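Local coordinates for protein Ddb_g0293866 (Dictyostelium discoideum, PDB 5LW6) that binds ADP-ribose through its C-terminal macrodomain, the part described here, and may take part in sensing DNA damage, at residues P40-K45 and I81-H86; T63-F68 and P224-A229; G184-V189 and D228-N233. All blocks are in the same frame, centred on the assembly; numbering follows the deposited sequence. Where two conformers were deposited one is given.

Interaction 1 of 3, residues P40-K45 and I81-H86; sequences PKYRKK and ISEYLH
The edge of the Y84 ring stands on the face of Y42 in a T-shaped stack, with ring centroids 5.0 Å apart and planes at 86°. The closest edge atom is Y84 CD1, over the middle of the Y42 ring and 3.7 Å from both Y42 CE2 and Y42 CZ; Y42 CE2 also meets Y84 CB, at 4.0 Å. The other face of the same ring carries P40 CB, likewise above its centre, so the phenol is sandwiched between a proline two residues back in its own chain and a tyrosine of the helix. With CG of Y84 anti to the backbone N (chi1 178°), the CD1 edge of its ring is carried onto the face of Y42. F249 stacks on Y84, H88 meets it edge-to-face, and Y84 OH is hydrogen-bonded to D253 OD1. In fold terms, the irregular run 40-45 ahead of the first strand, 55-59, packs against the last turns of helix 70-87, the first long helix of the alpha/beta macrodomain. The C-terminal helix 237-253 also packs here, H246, N250 and D253 touching Y42, while its N250 and D253 take hydrogen bonds from the backbone N-H groups of K41 and R43. The hydroxyl side is looser. Y42 OH and E83 OE1 stay 4.3 Å apart. A water in the plane of the Y42 ring bridges them, accepting from Y42 OH at 2.5 Å and donating to E83 OE1 at 2.6 Å. E83 is exposed on this side, whereas Y84 is buried. The same carboxylate oxygen, E83 OE1, has a second partner in H246 NE2, a hydrogen bond that would be expected to steady the carboxylate.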
ATOM      1  N   PRO A  40       8.748  11.387  -5.795  1.00 14.82           N
ATOM      2  CA  PRO A  40       7.692  11.991  -4.963  1.00 14.89           C
ATOM      3  C   PRO A  40       7.167  13.270  -5.525  1.00 15.33           C
ATOM      4  O   PRO A  40       7.948  14.086  -6.038  1.00 15.07           O
ATOM      5  CB  PRO A  40       8.390  12.284  -3.660  1.00 14.27           C
ATOM      6  CG  PRO A  40       9.853  12.330  -3.972  1.00 15.27           C
ATOM      7  CD  PRO A  40      10.085  11.593  -5.238  1.00 15.23           C
ATOM      8  N   LYS A  41       5.858  13.411  -5.463  1.00 14.67           N
ATOM      9  CA  LYS A  41       5.124  14.622  -5.901  1.00 17.60           C
ATOM     10  C   LYS A  41       4.177  15.034  -4.763  1.00 16.40           C
ATOM     11  O   LYS A  41       2.962  15.079  -4.913  1.00 18.08           O
ATOM     12  CB  LYS A  41       4.349  14.298  -7.146  1.00 18.80           C
ATOM     13  CG  LYS A  41       5.181  13.823  -8.314  1.00 22.31           C
ATOM     14  CD  LYS A  41       5.961  14.985  -8.917  1.00 28.60           C
ATOM     15  CE  LYS A  41       6.792  14.608 -10.157  1.00 31.86           C
ATOM     16  NZ  LYS A  41       7.900  15.645 -10.229  1.00 34.35           N
ATOM     17  N   TYR A  42       4.773  15.301  -3.644  1.00 14.38           N
ATOM     18  CA  TYR A  42       4.038  15.464  -2.431  1.00 12.93           C
ATOM     19  C   TYR A  42       3.484  16.865  -2.328  1.00 15.19           C
ATOM     20  O   TYR A  42       4.061  17.808  -2.840  1.00 13.69           O
ATOM     21  CB  TYR A  42       4.891  15.111  -1.225  1.00 13.09           C
ATOM     22  CG  TYR A  42       5.414  13.702  -1.196  1.00 11.46           C
ATOM     23  CD1 TYR A  42       4.778  12.674  -1.913  1.00 12.04           C
ATOM     24  CD2 TYR A  42       6.475  13.354  -0.359  1.00 10.70           C
ATOM     25  CE1 TYR A  42       5.229  11.374  -1.857  1.00 12.38           C
ATOM     26  CE2 TYR A  42       6.963  12.040  -0.311  1.00 10.74           C
ATOM     27  CZ  TYR A  42       6.338  11.059  -1.069  1.00 11.95           C
ATOM     28  OH  TYR A  42       6.811   9.779  -1.005  1.00 10.99           O
ATOM     29  N   ARG A  43       2.365  17.036  -1.633  1.00 16.00           N
ATOM     30  CA  ARG A  43       1.653  18.345  -1.544  1.00 18.93           C
ATOM     31  C   ARG A  43       1.186  18.587  -0.111  1.00 16.70           C
ATOM     32  O   ARG A  43       0.426  17.799   0.380  1.00 17.35           O
ATOM     33  CB  ARG A  43       0.408  18.325  -2.455  1.00 25.61           C
ATOM     34  CG  ARG A  43       0.768  18.305  -3.932  1.00 36.03           C
ATOM     35  CD  ARG A  43      -0.416  18.673  -4.827  1.00 51.29           C
ATOM     36  NE  ARG A  43       0.061  18.881  -6.200  1.00 69.37           N
ATOM     37  CZ  ARG A  43      -0.716  18.987  -7.284  1.00 84.37           C
ATOM     38  NH1 ARG A  43      -2.047  18.882  -7.194  1.00 87.49           N
ATOM     39  NH2 ARG A  43      -0.155  19.175  -8.489  1.00 88.01           N
ATOM     40  N   LYS A  44       1.690  19.643   0.492  1.00 18.85           N
ATOM     41  CA  LYS A  44       1.331  20.032   1.875  1.00 21.33           C
ATOM     42  C   LYS A  44      -0.069  20.620   1.848  1.00 21.96           C
ATOM     43  O   LYS A  44      -0.441  21.425   0.928  1.00 19.27           O
ATOM     44  CB  LYS A  44       2.267  21.078   2.493  1.00 22.55           C
ATOM     45  CG  LYS A  44       3.718  20.622   2.606  1.00 28.54           C
ATOM     46  CD  LYS A  44       4.529  21.542   3.556  1.00 32.82           C
ATOM     47  CE  LYS A  44       6.010  21.127   3.578  1.00 36.61           C
ATOM     48  NZ  LYS A  44       6.697  21.677   2.389  1.00 41.96           N
ATOM     49  N   LYS A  45      -0.838  20.199   2.828  1.00 20.03           N
ATOM     50  CA  LYS A  45      -2.210  20.694   3.069  1.00 19.60           C
ATOM     51  C   LYS A  45      -2.422  20.894   4.537  1.00 20.79           C
ATOM     52  O   LYS A  45      -2.563  19.909   5.293  1.00 22.38           O
ATOM     53  CB  LYS A  45      -3.266  19.711   2.579  1.00 23.45           C
ATOM     54  CG  LYS A  45      -3.161  19.366   1.133  1.00 26.87           C
ATOM     55  CD  LYS A  45      -4.199  18.297   0.766  1.00 31.31           C
ATOM     56  CE  LYS A  45      -4.011  17.861  -0.690  1.00 35.49           C
ATOM     57  NZ  LYS A  45      -5.151  17.012  -1.157  1.00 39.56           N
ATOM     58  N   ILE A  81       8.897   6.266   4.361  1.00  8.93           N
ATOM     59  CA  ILE A  81       7.859   6.662   5.275  1.00  8.72           C
ATOM     60  C   ILE A  81       8.297   7.940   5.991  1.00 10.61           C
ATOM     61  O   ILE A  81       7.521   8.898   6.161  1.00  9.53           O
ATOM     62  CB  ILE A  81       7.494   5.526   6.286  1.00  9.86           C
ATOM     63  CG1 ILE A  81       6.638   4.438   5.552  1.00 11.35           C
ATOM     64  CG2 ILE A  81       6.680   6.043   7.497  1.00 10.50           C
ATOM     65  CD1 ILE A  81       6.604   3.083   6.243  1.00 13.02           C
ATOM     66  N   SER A  82       9.533   7.920   6.447  1.00 10.78           N
ATOM     67  CA  SER A  82      10.075   9.061   7.154  0.50 11.04           C
ATOM     68  C   SER A  82      10.189  10.277   6.240  1.00 11.49           C
ATOM     69  O   SER A  82       9.895  11.398   6.656  1.00 11.38           O
ATOM     70  CB  SER A  82      11.372   8.703   7.927  0.50 11.15           C
ATOM     71  OG  SER A  82      11.777   9.848   8.629  0.50 11.20           O
ATOM     72  N   GLU A  83      10.549  10.076   4.967  1.00 10.55           N
ATOM     73  CA  GLU A  83      10.620  11.125   4.012  1.00 10.77           C
ATOM     74  C   GLU A  83       9.254  11.818   3.843  1.00 10.88           C
ATOM     75  O   GLU A  83       9.155  13.065   3.892  1.00 10.89           O
ATOM     76  CB  GLU A  83      11.130  10.613   2.683  1.00 11.08           C
ATOM     77  CG  GLU A  83      11.274  11.624   1.555  1.00 11.46           C
ATOM     78  CD  GLU A  83      11.709  10.984   0.230  1.00 13.47           C
ATOM     79  OE1 GLU A  83      11.035   9.996  -0.187  1.00 14.24           O
ATOM     80  OE2 GLU A  83      12.706  11.452  -0.419  1.00 15.04           O
ATOM     81  N   TYR A  84       8.232  11.011   3.668  1.00 10.25           N
ATOM     82  CA  TYR A  84       6.871  11.521   3.508  1.00  9.46           C
ATOM     83  C   TYR A  84       6.422  12.230   4.786  1.00  9.45           C
ATOM     84  O   TYR A  84       5.942  13.395   4.736  1.00 11.13           O
ATOM     85  CB  TYR A  84       5.972  10.335   3.180  1.00  8.76           C
ATOM     86  CG  TYR A  84       4.479  10.736   3.030  1.00  8.16           C
ATOM     87  CD1 TYR A  84       4.017  11.287   1.829  1.00  9.32           C
ATOM     88  CD2 TYR A  84       3.590  10.602   4.062  1.00  9.91           C
ATOM     89  CE1 TYR A  84       2.680  11.652   1.679  1.00  9.70           C
ATOM     90  CE2 TYR A  84       2.248  10.982   3.933  1.00 10.69           C
ATOM     91  CZ  TYR A  84       1.805  11.530   2.766  1.00 10.76           C
ATOM     92  OH  TYR A  84       0.464  11.912   2.737  1.00 11.94           O
ATOM     93  N   LEU A  85       6.587  11.596   5.951  1.00 10.80           N
ATOM     94  CA  LEU A  85       6.078  12.209   7.220  1.00 10.60           C
ATOM     95  C   LEU A  85       6.816  13.515   7.584  1.00 11.29           C
ATOM     96  O   LEU A  85       6.226  14.451   8.097  1.00 12.35           O
ATOM     97  CB  LEU A  85       6.063  11.209   8.340  1.00 11.78           C
ATOM     98  CG  LEU A  85       5.064  10.045   8.190  1.00 12.09           C
ATOM     99  CD1 LEU A  85       5.269   9.054   9.345  1.00 14.37           C
ATOM    100  CD2 LEU A  85       3.646  10.552   8.201  1.00 12.85           C
ATOM    101  N   HIS A  86       8.110  13.563   7.354  1.00 12.54           N
ATOM    102  CA  HIS A  86       8.894  14.782   7.631  1.00 15.64           C
ATOM    103  C   HIS A  86       8.491  15.873   6.724  1.00 14.82           C
ATOM    104  O   HIS A  86       8.365  17.011   7.162  1.00 15.18           O
ATOM    105  CB  HIS A  86      10.393  14.499   7.454  1.00 17.97           C
ATOM    106  CG  HIS A  86      10.973  13.748   8.613  1.00 25.42           C
ATOM    107  ND1 HIS A  86      12.086  12.933   8.511  1.00 31.88           N
ATOM    108  CD2 HIS A  86      10.566  13.661   9.893  1.00 33.06           C
ATOM    109  CE1 HIS A  86      12.354  12.403   9.692  1.00 35.01           C
ATOM    110  NE2 HIS A  86      11.427  12.805  10.542  1.00 32.41           N
TER
HETATM  111  O   HOH W   1       8.716   9.199   0.552  1.00 12.62           O

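Interaction 2 of 3, residues T63-F68 and P224-A229; sequences TSTFGF and PNKPDA
The two backbones come nearest at F66 and K226, whose CA atoms are 7.4 Å apart, and no hydrogen bond joins the two segments directly. Residues S64 to G67 form a type I beta turn, closed by a 3.0 Å hydrogen bond from G67 N to S64 O, and G67 leaves it with positive phi; the facing run 224-229 is irregular. T65 and K226 meet through their aliphatic parts, crossing at about a right angle. The methyl T65 CG2 touches K226 CE at 3.6 Å and lies 4.1 Å from K226 CG. A bend in the lysine at chi2 (-67°) turns its outer methylenes past this methyl, and K226 NZ goes on to a hydrogen bond with Q159 OE1; the Q159 side chain also lies against T65. The second contact is longer: F66 CE1 comes obliquely to K226 CB at 4.5 Å. F66 is buried, and N221 lies against both its side chain and that of K226. Backbone hydrogen bonding between F66 and M222, and a bond from N223 ND2 to T65 O, tie the turn to the residues just ahead of P224. These are the loops that follow the parallel strands 55-59 and 213-217, at the C-terminal ends of the strands, where macrodomains generally form their ADP-ribose cleft.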
ATOM      1  N   THR A  63       7.137  -7.962   0.806  1.00 13.57           N
ATOM      2  CA  THR A  63       7.845  -8.759   1.783  1.00 15.21           C
ATOM      3  C   THR A  63       7.301 -10.122   2.008  1.00 22.84           C
ATOM      4  O   THR A  63       7.969 -10.975   2.606  1.00 26.89           O
ATOM      5  CB  THR A  63       7.945  -8.104   3.169  1.00 15.32           C
ATOM      6  OG1 THR A  63       6.680  -7.839   3.722  1.00 14.84           O
ATOM      7  CG2 THR A  63       8.728  -6.814   3.064  1.00 16.02           C
ATOM      8  N   SER A  64       6.114 -10.411   1.656  1.00 22.23           N
ATOM      9  CA  SER A  64       5.865 -11.835   2.096  1.00 25.51           C
ATOM     10  C   SER A  64       5.897 -12.746   0.896  1.00 20.83           C
ATOM     11  O   SER A  64       6.998 -13.208   0.469  1.00 22.32           O
ATOM     12  CB  SER A  64       4.625 -11.943   2.953  1.00 25.10           C
ATOM     13  OG  SER A  64       3.702 -10.965   2.526  1.00 33.98           O
ATOM     14  N   THR A  65       4.754 -12.903   0.246  1.00 19.75           N
ATOM     15  CA  THR A  65       4.708 -13.735  -0.945  1.00 20.81           C
ATOM     16  C   THR A  65       5.719 -13.372  -2.028  1.00 20.00           C
ATOM     17  O   THR A  65       6.295 -14.265  -2.647  1.00 18.86           O
ATOM     18  CB  THR A  65       3.258 -13.677  -1.524  1.00 23.11           C
ATOM     19  OG1 THR A  65       2.364 -14.202  -0.537  1.00 25.11           O
ATOM     20  CG2 THR A  65       3.106 -14.440  -2.777  1.00 24.95           C
ATOM     21  N   PHE A  66       5.901 -12.052  -2.301  1.00 17.21           N
ATOM     22  CA  PHE A  66       6.889 -11.589  -3.316  1.00 17.10           C
ATOM     23  C   PHE A  66       8.348 -11.803  -2.982  1.00 16.34           C
ATOM     24  O   PHE A  66       9.264 -11.657  -3.840  1.00 17.09           O
ATOM     25  CB  PHE A  66       6.625 -10.120  -3.666  1.00 17.80           C
ATOM     26  CG  PHE A  66       5.440  -9.932  -4.600  1.00 21.38           C
ATOM     27  CD1 PHE A  66       4.565 -10.961  -4.873  1.00 21.43           C
ATOM     28  CD2 PHE A  66       5.170  -8.688  -5.148  1.00 22.43           C
ATOM     29  CE1 PHE A  66       3.451 -10.772  -5.698  1.00 23.98           C
ATOM     30  CE2 PHE A  66       4.042  -8.475  -5.954  1.00 25.58           C
ATOM     31  CZ  PHE A  66       3.167  -9.521  -6.231  1.00 24.71           C
ATOM     32  N   GLY A  67       8.614 -12.072  -1.728  1.00 15.94           N
ATOM     33  CA  GLY A  67       9.925 -12.480  -1.373  1.00 16.30           C
ATOM     34  C   GLY A  67      11.021 -11.453  -1.439  1.00 17.51           C
ATOM     35  O   GLY A  67      12.193 -11.811  -1.521  1.00 16.29           O
ATOM     36  N   PHE A  68      10.704 -10.171  -1.272  1.00 16.74           N
ATOM     37  CA  PHE A  68      11.731  -9.168  -1.363  1.00 15.61           C
ATOM     38  C   PHE A  68      12.601  -9.304  -0.132  1.00 15.93           C
ATOM     39  O   PHE A  68      12.109  -9.604   0.942  1.00 16.38           O
ATOM     40  CB  PHE A  68      11.146  -7.769  -1.397  1.00 15.90           C
ATOM     41  CG  PHE A  68      12.026  -6.757  -2.033  1.00 14.59           C
ATOM     42  CD1 PHE A  68      13.006  -6.150  -1.322  1.00 13.95           C
ATOM     43  CD2 PHE A  68      11.879  -6.399  -3.383  1.00 14.62           C
ATOM     44  CE1 PHE A  68      13.834  -5.223  -1.941  1.00 14.27           C
ATOM     45  CE2 PHE A  68      12.654  -5.422  -3.965  1.00 14.89           C
ATOM     46  CZ  PHE A  68      13.646  -4.834  -3.249  1.00 15.85           C
ATOM     47  N   PRO A 224       9.996 -16.592  -8.038  1.00 27.54           N
ATOM     48  CA  PRO A 224       9.853 -17.311  -9.310  1.00 31.19           C
ATOM     49  C   PRO A 224       8.434 -17.866  -9.593  1.00 31.54           C
ATOM     50  O   PRO A 224       8.047 -17.969 -10.759  1.00 34.51           O
ATOM     51  CB  PRO A 224      10.851 -18.468  -9.132  1.00 32.36           C
ATOM     52  CG  PRO A 224      11.896 -17.923  -8.202  1.00 33.53           C
ATOM     53  CD  PRO A 224      11.065 -17.193  -7.205  1.00 29.44           C
ATOM     54  N   ASN A 225       7.658 -18.193  -8.563  1.00 31.47           N
ATOM     55  CA  ASN A 225       6.326 -18.790  -8.757  1.00 33.53           C
ATOM     56  C   ASN A 225       5.240 -17.797  -9.022  1.00 32.81           C
ATOM     57  O   ASN A 225       4.106 -18.195  -9.288  1.00 34.47           O
ATOM     58  CB  ASN A 225       5.890 -19.609  -7.534  1.00 40.79           C
ATOM     59  CG  ASN A 225       6.894 -20.678  -7.147  1.00 46.40           C
ATOM     60  OD1 ASN A 225       7.165 -20.892  -5.951  1.00 52.75           O
ATOM     61  ND2 ASN A 225       7.463 -21.336  -8.141  1.00 44.71           N
ATOM     62  N   LYS A 226       5.555 -16.506  -8.922  1.00 28.11           N
ATOM     63  CA  LYS A 226       4.578 -15.439  -9.180  1.00 28.40           C
ATOM     64  C   LYS A 226       4.993 -14.674 -10.462  1.00 27.78           C
ATOM     65  O   LYS A 226       6.178 -14.774 -10.853  1.00 24.38           O
ATOM     66  CB  LYS A 226       4.525 -14.523  -7.927  1.00 27.84           C
ATOM     67  CG  LYS A 226       4.068 -15.249  -6.650  1.00 33.89           C
ATOM     68  CD  LYS A 226       2.596 -15.694  -6.719  1.00 36.57           C
ATOM     69  CE  LYS A 226       2.187 -16.558  -5.512  1.00 38.44           C
ATOM     70  NZ  LYS A 226       0.702 -16.711  -5.449  1.00 42.32           N
ATOM     71  N   PRO A 227       4.047 -13.910 -11.116  1.00 31.33           N
ATOM     72  CA  PRO A 227       4.394 -13.134 -12.344  1.00 29.17           C
ATOM     73  C   PRO A 227       5.565 -12.155 -12.205  1.00 29.77           C
ATOM     74  O   PRO A 227       5.726 -11.528 -11.145  1.00 24.75           O
ATOM     75  CB  PRO A 227       3.121 -12.309 -12.627  1.00 31.44           C
ATOM     76  CG  PRO A 227       2.026 -13.170 -12.099  1.00 31.99           C
ATOM     77  CD  PRO A 227       2.600 -13.758 -10.813  1.00 30.34           C
ATOM     78  N   ASP A 228       6.321 -11.999 -13.297  1.00 28.28           N
ATOM     79  CA  ASP A 228       7.265 -10.891 -13.476  1.00 28.10           C
ATOM     80  C   ASP A 228       8.314 -10.858 -12.360  1.00 25.23           C
ATOM     81  O   ASP A 228       8.678  -9.782 -11.824  1.00 22.97           O
ATOM     82  CB  ASP A 228       6.507  -9.570 -13.484  1.00 27.86           C
ATOM     83  CG  ASP A 228       5.744  -9.296 -14.773  1.00 31.33           C
ATOM     84  OD1 ASP A 228       5.916 -10.011 -15.778  1.00 31.67           O
ATOM     85  OD2 ASP A 228       4.981  -8.299 -14.786  1.00 31.31           O
ATOM     86  N   ALA A 229       8.840 -12.031 -12.043  1.00 25.48           N
ATOM     87  CA  ALA A 229       9.883 -12.144 -11.035  1.00 26.04           C
ATOM     88  C   ALA A 229      11.186 -11.496 -11.506  1.00 26.21           C
ATOM     89  O   ALA A 229      11.569 -11.623 -12.681  1.00 25.86           O
ATOM     90  CB  ALA A 229      10.076 -13.589 -10.661  1.00 26.89           C
TER

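Interaction 3 of 3, residues G184-V189 and D228-N233; sequences GKIGKV and DAFKEN
I186 CD1 is the tip that reaches across, touching D228 and F230. Two loops of the macrodomain fold meet here: a type II beta turn, K185 to K188, just before the edge strand 189-193, and the loop that leads from strand 213-217 to helix 237-253. I186 CG1 lies anti to the carbonyl carbon (chi1 -64°), which points the CG1-CD1 arm at the other loop. The methyl comes to the rim of the phenyl ring, near its plane, at 4.0 Å from F230 CE1, the two side chains arriving from opposite directions. On the D228 side I186 CD1 lies 4.1 Å from D228 CB. One shell out, the turn is closed by a 3.2 Å hydrogen bond from K188 N to K185 O, and G187 takes its third position with positive phi, a place where type II turns commonly have glycine. Backbone hydrogen bonds of G187 and K188 with L218, just after strand 213-217, fasten the turn, and G187 O accepts from S247 OG of helix 237-253. The partner loop is held by backbone bonding between F230 and N221, with the phenyl also packed on V220, M222 and L240, while D228 rests against W152. No hydrogen bond crosses between the segments; D228 OD2, the nearest polar atom of 228-233, is 3.8 Å from I186 CD1.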
ATOM      1  N   GLY A 184      -1.307  -2.510 -15.728  1.00 20.73           N
ATOM      2  CA  GLY A 184      -0.447  -1.871 -14.754  1.00 20.38           C
ATOM      3  C   GLY A 184       0.992  -2.117 -15.017  1.00 20.12           C
ATOM      4  O   GLY A 184       1.349  -3.073 -15.687  1.00 16.38           O
ATOM      5  N   LYS A 185       1.815  -1.215 -14.475  1.00 17.48           N
ATOM      6  CA  LYS A 185       3.264  -1.261 -14.612  1.00 17.83           C
ATOM      7  C   LYS A 185       3.901  -1.320 -13.236  1.00 16.38           C
ATOM      8  O   LYS A 185       3.457  -0.608 -12.318  1.00 14.12           O
ATOM      9  CB  LYS A 185       3.749  -0.005 -15.264  1.00 20.95           C
ATOM     10  CG  LYS A 185       3.134   0.228 -16.622  1.00 25.39           C
ATOM     11  CD  LYS A 185       3.912  -0.426 -17.741  1.00 31.95           C
ATOM     12  CE  LYS A 185       3.251  -0.122 -19.103  1.00 36.20           C
ATOM     13  NZ  LYS A 185       1.956  -0.866 -19.203  1.00 40.87           N
ATOM     14  N   ILE A 186       4.967  -2.102 -13.141  1.00 15.76           N
ATOM     15  CA  ILE A 186       5.707  -2.251 -11.886  1.00 15.15           C
ATOM     16  C   ILE A 186       6.262  -0.929 -11.401  1.00 15.58           C
ATOM     17  O   ILE A 186       6.833  -0.134 -12.159  1.00 14.55           O
ATOM     18  CB  ILE A 186       6.847  -3.323 -11.992  1.00 17.03           C
ATOM     19  CG1 ILE A 186       6.245  -4.729 -12.252  1.00 20.98           C
ATOM     20  CG2 ILE A 186       7.623  -3.417 -10.700  1.00 16.46           C
ATOM     21  CD1 ILE A 186       7.046  -5.547 -13.264  1.00 27.43           C
ATOM     22  N   GLY A 187       6.114  -0.698 -10.108  1.00 13.90           N
ATOM     23  CA  GLY A 187       6.554   0.536  -9.509  1.00 14.53           C
ATOM     24  C   GLY A 187       5.435   1.589  -9.399  1.00 13.79           C
ATOM     25  O   GLY A 187       5.679   2.651  -8.899  1.00 13.88           O
ATOM     26  N   LYS A 188       4.232   1.315  -9.912  1.00 13.58           N
ATOM     27  CA  LYS A 188       3.141   2.227  -9.889  1.00 12.94           C
ATOM     28  C   LYS A 188       1.968   1.719  -9.059  1.00 12.11           C
ATOM     29  O   LYS A 188       1.895   0.532  -8.781  1.00 12.97           O
ATOM     30  CB  LYS A 188       2.655   2.561 -11.311  1.00 15.25           C
ATOM     31  CG  LYS A 188       3.721   3.280 -12.131  1.00 18.95           C
ATOM     32  CD  LYS A 188       4.147   4.670 -11.620  1.00 23.89           C
ATOM     33  CE  LYS A 188       5.219   5.403 -12.479  1.00 27.38           C
ATOM     34  NZ  LYS A 188       6.609   4.914 -12.150  1.00 30.95           N
ATOM     35  N   VAL A 189       1.116   2.631  -8.630  1.00 11.39           N
ATOM     36  CA  VAL A 189      -0.155   2.266  -7.979  1.00 10.62           C
ATOM     37  C   VAL A 189      -1.374   2.723  -8.762  1.00 10.79           C
ATOM     38  O   VAL A 189      -1.294   3.659  -9.589  1.00 11.11           O
ATOM     39  CB  VAL A 189      -0.194   2.739  -6.510  1.00 11.03           C
ATOM     40  CG1 VAL A 189       1.126   2.374  -5.793  1.00 11.31           C
ATOM     41  CG2 VAL A 189      -0.463   4.212  -6.424  1.00 10.97           C
ATOM     42  N   ASP A 228       6.321 -11.999 -13.297  1.00 28.28           N
ATOM     43  CA  ASP A 228       7.265 -10.891 -13.476  1.00 28.10           C
ATOM     44  C   ASP A 228       8.314 -10.858 -12.360  1.00 25.23           C
ATOM     45  O   ASP A 228       8.678  -9.782 -11.824  1.00 22.97           O
ATOM     46  CB  ASP A 228       6.507  -9.570 -13.484  1.00 27.86           C
ATOM     47  CG  ASP A 228       5.744  -9.296 -14.773  1.00 31.33           C
ATOM     48  OD1 ASP A 228       5.916 -10.011 -15.778  1.00 31.67           O
ATOM     49  OD2 ASP A 228       4.981  -8.299 -14.786  1.00 31.31           O
ATOM     50  N   ALA A 229       8.840 -12.031 -12.043  1.00 25.48           N
ATOM     51  CA  ALA A 229       9.883 -12.144 -11.035  1.00 26.04           C
ATOM     52  C   ALA A 229      11.186 -11.496 -11.506  1.00 26.21           C
ATOM     53  O   ALA A 229      11.569 -11.623 -12.681  1.00 25.86           O
ATOM     54  CB  ALA A 229      10.076 -13.589 -10.661  1.00 26.89           C
ATOM     55  N   PHE A 230      11.833 -10.758 -10.612  1.00 22.17           N
ATOM     56  CA  PHE A 230      13.097 -10.123 -10.830  1.00 25.19           C
ATOM     57  C   PHE A 230      14.155 -11.079 -10.309  1.00 26.52           C
ATOM     58  O   PHE A 230      13.951 -11.792  -9.320  1.00 26.13           O
ATOM     59  CB  PHE A 230      13.254  -8.742 -10.109  1.00 23.80           C
ATOM     60  CG  PHE A 230      12.526  -7.595 -10.777  1.00 23.07           C
ATOM     61  CD1 PHE A 230      11.131  -7.510 -10.747  1.00 22.83           C
ATOM     62  CD2 PHE A 230      13.217  -6.607 -11.459  1.00 24.30           C
ATOM     63  CE1 PHE A 230      10.472  -6.476 -11.333  1.00 22.35           C
ATOM     64  CE2 PHE A 230      12.559  -5.549 -12.048  1.00 22.97           C
ATOM     65  CZ  PHE A 230      11.186  -5.489 -12.004  1.00 24.44           C
ATOM     66  N   LYS A 231      15.288 -11.077 -11.003  1.00 29.86           N
ATOM     67  CA  LYS A 231      16.425 -11.906 -10.616  1.00 35.94           C
ATOM     68  C   LYS A 231      17.032 -11.281  -9.381  1.00 37.39           C
ATOM     69  O   LYS A 231      16.948 -10.051  -9.200  1.00 30.79           O
ATOM     70  CB  LYS A 231      17.486 -11.932 -11.715  1.00 40.76           C
ATOM     71  CG  LYS A 231      17.023 -12.514 -13.038  1.00 49.50           C
ATOM     72  CD  LYS A 231      18.112 -12.454 -14.109  1.00 55.24           C
ATOM     73  CE  LYS A 231      17.646 -13.213 -15.351  1.00 61.54           C
ATOM     74  NZ  LYS A 231      18.552 -13.050 -16.521  1.00 65.11           N
ATOM     75  N   GLU A 232      17.686 -12.134  -8.583  1.00 37.03           N
ATOM     76  CA  GLU A 232      18.195 -11.827  -7.237  1.00 36.54           C
ATOM     77  C   GLU A 232      19.005 -10.568  -7.069  1.00 37.19           C
ATOM     78  O   GLU A 232      18.835  -9.828  -6.105  1.00 38.58           O
ATOM     79  N   ASN A 233      19.874 -10.293  -8.007  1.00 43.34           N
ATOM     80  CA  ASN A 233      20.732  -9.120  -7.918  1.00 44.33           C
ATOM     81  C   ASN A 233      20.355  -8.134  -9.015  1.00 43.61           C
ATOM     82  O   ASN A 233      21.221  -7.438  -9.582  1.00 41.25           O
ATOM     83  CB  ASN A 233      22.174  -9.582  -8.129  1.00 52.36           C
ATOM     84  CG  ASN A 233      22.351 -10.321  -9.454  1.00 51.80           C
ATOM     85  OD1 ASN A 233      21.399 -10.922  -9.979  1.00 51.84           O
ATOM     86  ND2 ASN A 233      23.559 -10.255 -10.019  1.00 55.25           N
TER

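Interactions 2 and 3 are neighbours, with centres about 9 Å apart, and share D228 and A229: the long loop between strand 213-217 and helix 237-253 meets the turn after strand 55-59 through 224-229 and the turn before strand 189-193 through 228-233. Interaction 1 lies across the chain's centre from interaction 2, centres about 28 Å apart, and about 23 Å from interaction 3. Along the sequence the segments of interactions 1 and 2 alternate, while interaction 1 closes before interaction 3 opens. Helix 237-253 borders all three. Interactions 2 and 3 thus join loops beside the probable ligand end of the sheet, while interaction 1 fastens the N-terminal run to helices 70-87 and 237-253 far from it.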